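Local structure of apical membrane antigen AMA1 (Toxoplasma gondii ME49, 4YIV) at residues K88-K91 with Q92-N95. The protein takes part in host cell invasion as a microneme protein of the moving junction, the ring formed between the parasite's apical tip and the target cell. Numbering follows the deposited sequence.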
ATOM      1  N   LYS A  88     -30.670 -12.679  -7.868  1.00 41.16           N
ATOM      2  CA  LYS A  88     -31.467 -12.324  -9.032  1.00 40.95           C
ATOM      3  C   LYS A  88     -30.628 -11.644 -10.110  1.00 41.15           C
ATOM      4  O   LYS A  88     -30.826 -11.881 -11.297  1.00 40.24           O
ATOM      5  CB  LYS A  88     -32.637 -11.416  -8.628  1.00 49.07           C
ATOM      6  CG  LYS A  88     -33.427 -10.893  -9.823  1.00 57.52           C
ATOM      7  CD  LYS A  88     -34.847 -10.481  -9.436  1.00 67.12           C
ATOM      8  CE  LYS A  88     -35.582  -9.871 -10.638  1.00 72.98           C
ATOM      9  NZ  LYS A  88     -36.925  -9.327 -10.276  1.00 85.03           N
ATOM     10  N   GLU A  89     -29.683 -10.802  -9.714  1.00 35.60           N
ATOM     11  CA  GLU A  89     -28.812 -10.168 -10.701  1.00 37.09           C
ATOM     12  C   GLU A  89     -27.933 -11.193 -11.413  1.00 32.50           C
ATOM     13  O   GLU A  89     -27.652 -11.069 -12.611  1.00 33.84           O
ATOM     14  CB  GLU A  89     -27.948  -9.100 -10.032  1.00 33.65           C
ATOM     15  CG  GLU A  89     -28.763  -7.893  -9.682  1.00 37.77           C
ATOM     16  CD  GLU A  89     -28.063  -6.929  -8.734  1.00 41.92           C
ATOM     17  OE1 GLU A  89     -28.428  -5.736  -8.731  1.00 43.43           O
ATOM     18  OE2 GLU A  89     -27.174  -7.368  -7.975  1.00 36.75           O
ATOM     19  N   TYR A  90     -27.499 -12.202 -10.668  1.00 30.75           N
ATOM     20  CA  TYR A  90     -26.644 -13.256 -11.219  1.00 29.91           C
ATOM     21  C   TYR A  90     -27.457 -14.123 -12.186  1.00 35.34           C
ATOM     22  O   TYR A  90     -26.986 -14.506 -13.260  1.00 34.79           O
ATOM     23  CB  TYR A  90     -26.099 -14.096 -10.101  1.00 30.70           C
ATOM     24  CG  TYR A  90     -25.173 -15.201 -10.483  1.00 27.84           C
ATOM     25  CD1 TYR A  90     -24.400 -15.161 -11.640  1.00 31.71           C
ATOM     26  CD2 TYR A  90     -25.054 -16.303  -9.649  1.00 36.22           C
ATOM     27  CE1 TYR A  90     -23.537 -16.216 -11.945  1.00 28.95           C
ATOM     28  CE2 TYR A  90     -24.204 -17.337  -9.935  1.00 33.58           C
ATOM     29  CZ  TYR A  90     -23.443 -17.297 -11.077  1.00 33.07           C
ATOM     30  OH  TYR A  90     -22.610 -18.374 -11.341  1.00 34.79           O
ATOM     31  N   LYS A  91     -28.679 -14.447 -11.794  1.00 37.45           N
ATOM     32  CA  LYS A  91     -29.537 -15.196 -12.706  1.00 41.89           C
ATOM     33  C   LYS A  91     -29.753 -14.387 -13.983  1.00 39.39           C
ATOM     34  O   LYS A  91     -29.674 -14.944 -15.065  1.00 40.61           O
ATOM     35  CB  LYS A  91     -30.863 -15.561 -12.057  1.00 43.11           C
ATOM     36  CG  LYS A  91     -30.923 -17.038 -11.682  1.00 59.39           C
ATOM     37  CD  LYS A  91     -31.713 -17.269 -10.402  1.00 72.11           C
ATOM     38  CE  LYS A  91     -31.452 -18.653  -9.816  1.00 75.75           C
ATOM     39  NZ  LYS A  91     -32.177 -18.836  -8.518  1.00 82.45           N
ATOM     40  N   GLN A  92     -29.965 -13.077 -13.868  1.00 38.88           N
ATOM     41  CA  GLN A  92     -30.132 -12.232 -15.057  1.00 38.38           C
ATOM     42  C   GLN A  92     -28.890 -12.126 -15.940  1.00 39.60           C
ATOM     43  O   GLN A  92     -29.013 -11.970 -17.142  1.00 38.35           O
ATOM     44  CB  GLN A  92     -30.560 -10.820 -14.658  1.00 42.83           C
ATOM     45  CG  GLN A  92     -31.995 -10.732 -14.189  1.00 53.91           C
ATOM     46  CD  GLN A  92     -32.352  -9.346 -13.675  1.00 67.22           C
ATOM     47  OE1 GLN A  92     -31.559  -8.400 -13.782  1.00 62.76           O
ATOM     48  NE2 GLN A  92     -33.551  -9.221 -13.104  1.00 63.54           N
ATOM     49  N   SER A  93     -27.691 -12.176 -15.363  1.00 33.62           N
ATOM     50  CA  SER A  93     -26.490 -12.001 -16.167  1.00 34.64           C
ATOM     51  C   SER A  93     -25.980 -13.318 -16.746  1.00 31.78           C
ATOM     52  O   SER A  93     -25.331 -13.330 -17.789  1.00 36.38           O
ATOM     53  CB  SER A  93     -25.380 -11.348 -15.324  1.00 34.03           C
ATOM     54  OG  SER A  93     -24.950 -12.224 -14.290  1.00 31.49           O
ATOM     55  N   GLY A  94     -26.229 -14.418 -16.048  1.00 34.60           N
ATOM     56  CA  GLY A  94     -25.504 -15.659 -16.313  1.00 35.77           C
ATOM     57  C   GLY A  94     -24.043 -15.509 -15.879  1.00 34.49           C
ATOM     58  O   GLY A  94     -23.710 -14.532 -15.199  1.00 31.26           O
ATOM     59  N   ASN A  95     -23.177 -16.460 -16.241  1.00 33.03           N
ATOM     60  CA  ASN A  95     -21.768 -16.419 -15.821  1.00 30.31           C
ATOM     61  C   ASN A  95     -20.961 -15.398 -16.628  1.00 30.34           C
ATOM     62  O   ASN A  95     -21.219 -15.213 -17.801  1.00 32.56           O
ATOM     63  CB  ASN A  95     -21.112 -17.794 -15.975  1.00 29.40           C
ATOM     64  CG  ASN A  95     -21.524 -18.756 -14.912  1.00 36.70           C
ATOM     65  OD1 ASN A  95     -21.802 -18.377 -13.781  1.00 33.26           O
ATOM     66  ND2 ASN A  95     -21.570 -20.025 -15.270  1.00 36.67           N
TER
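Tyr90 and Asn95 join across the C-cap of the short helix 87-93, where the chain leaves helical geometry at Gly94, a glycine with positive phi; the contact lies on the surface of the AMA1 family region, its centre about 33 Å from that of the chain. Three backbone bonds define this last turn. Gln92 N donates to Lys88 O with an N-H...O angle of 159°, whereas Ser93 N to Glu89 O and Gly94 N to Tyr90 O are more bent. A weak second bond from Ser93 N to Tyr90 O, 3.2 Å, is consistent with the last turn tightening toward a 3-10 geometry.

The tightly packed side is that of the tyrosine. With CG anti to the backbone N (chi1 -178°), the ring runs along the departing chain, which meets it at an edge: Ser93 OG lies 4.0 Å and Gly94 O 3.7 Å from CD1 of Tyr90. Ser93 OG itself donates to Gly94 O at 2.8 Å, in the carbonyl plane and on a lone pair, tying the serine to the first non-helical residue. Leu97 and Thr194 also touch Tyr90, while Pro75 and Pro98 pack on Ser93, so this side of the turn rests against loops of the same chain.

The solvent side is looser. Gln92 and Lys88 are exposed, and their extended side chains touch, CE of Lys88 to NE2 of Gln92 at 3.3 Å, with no bond between them. Glu89 starts away from the later residues, and its OE2 turns back to accept from Thr86 N, before the helix.

The Tyr90 ring, reaching past the helix end, is inclined 38° to the Asn95 amide. Asn95 ND2 makes a weak bond to Pro191 O, while Tyr90 OH donates to Asn95 OD1 over just 2.6 Å, approaching nearly along the C=O axis.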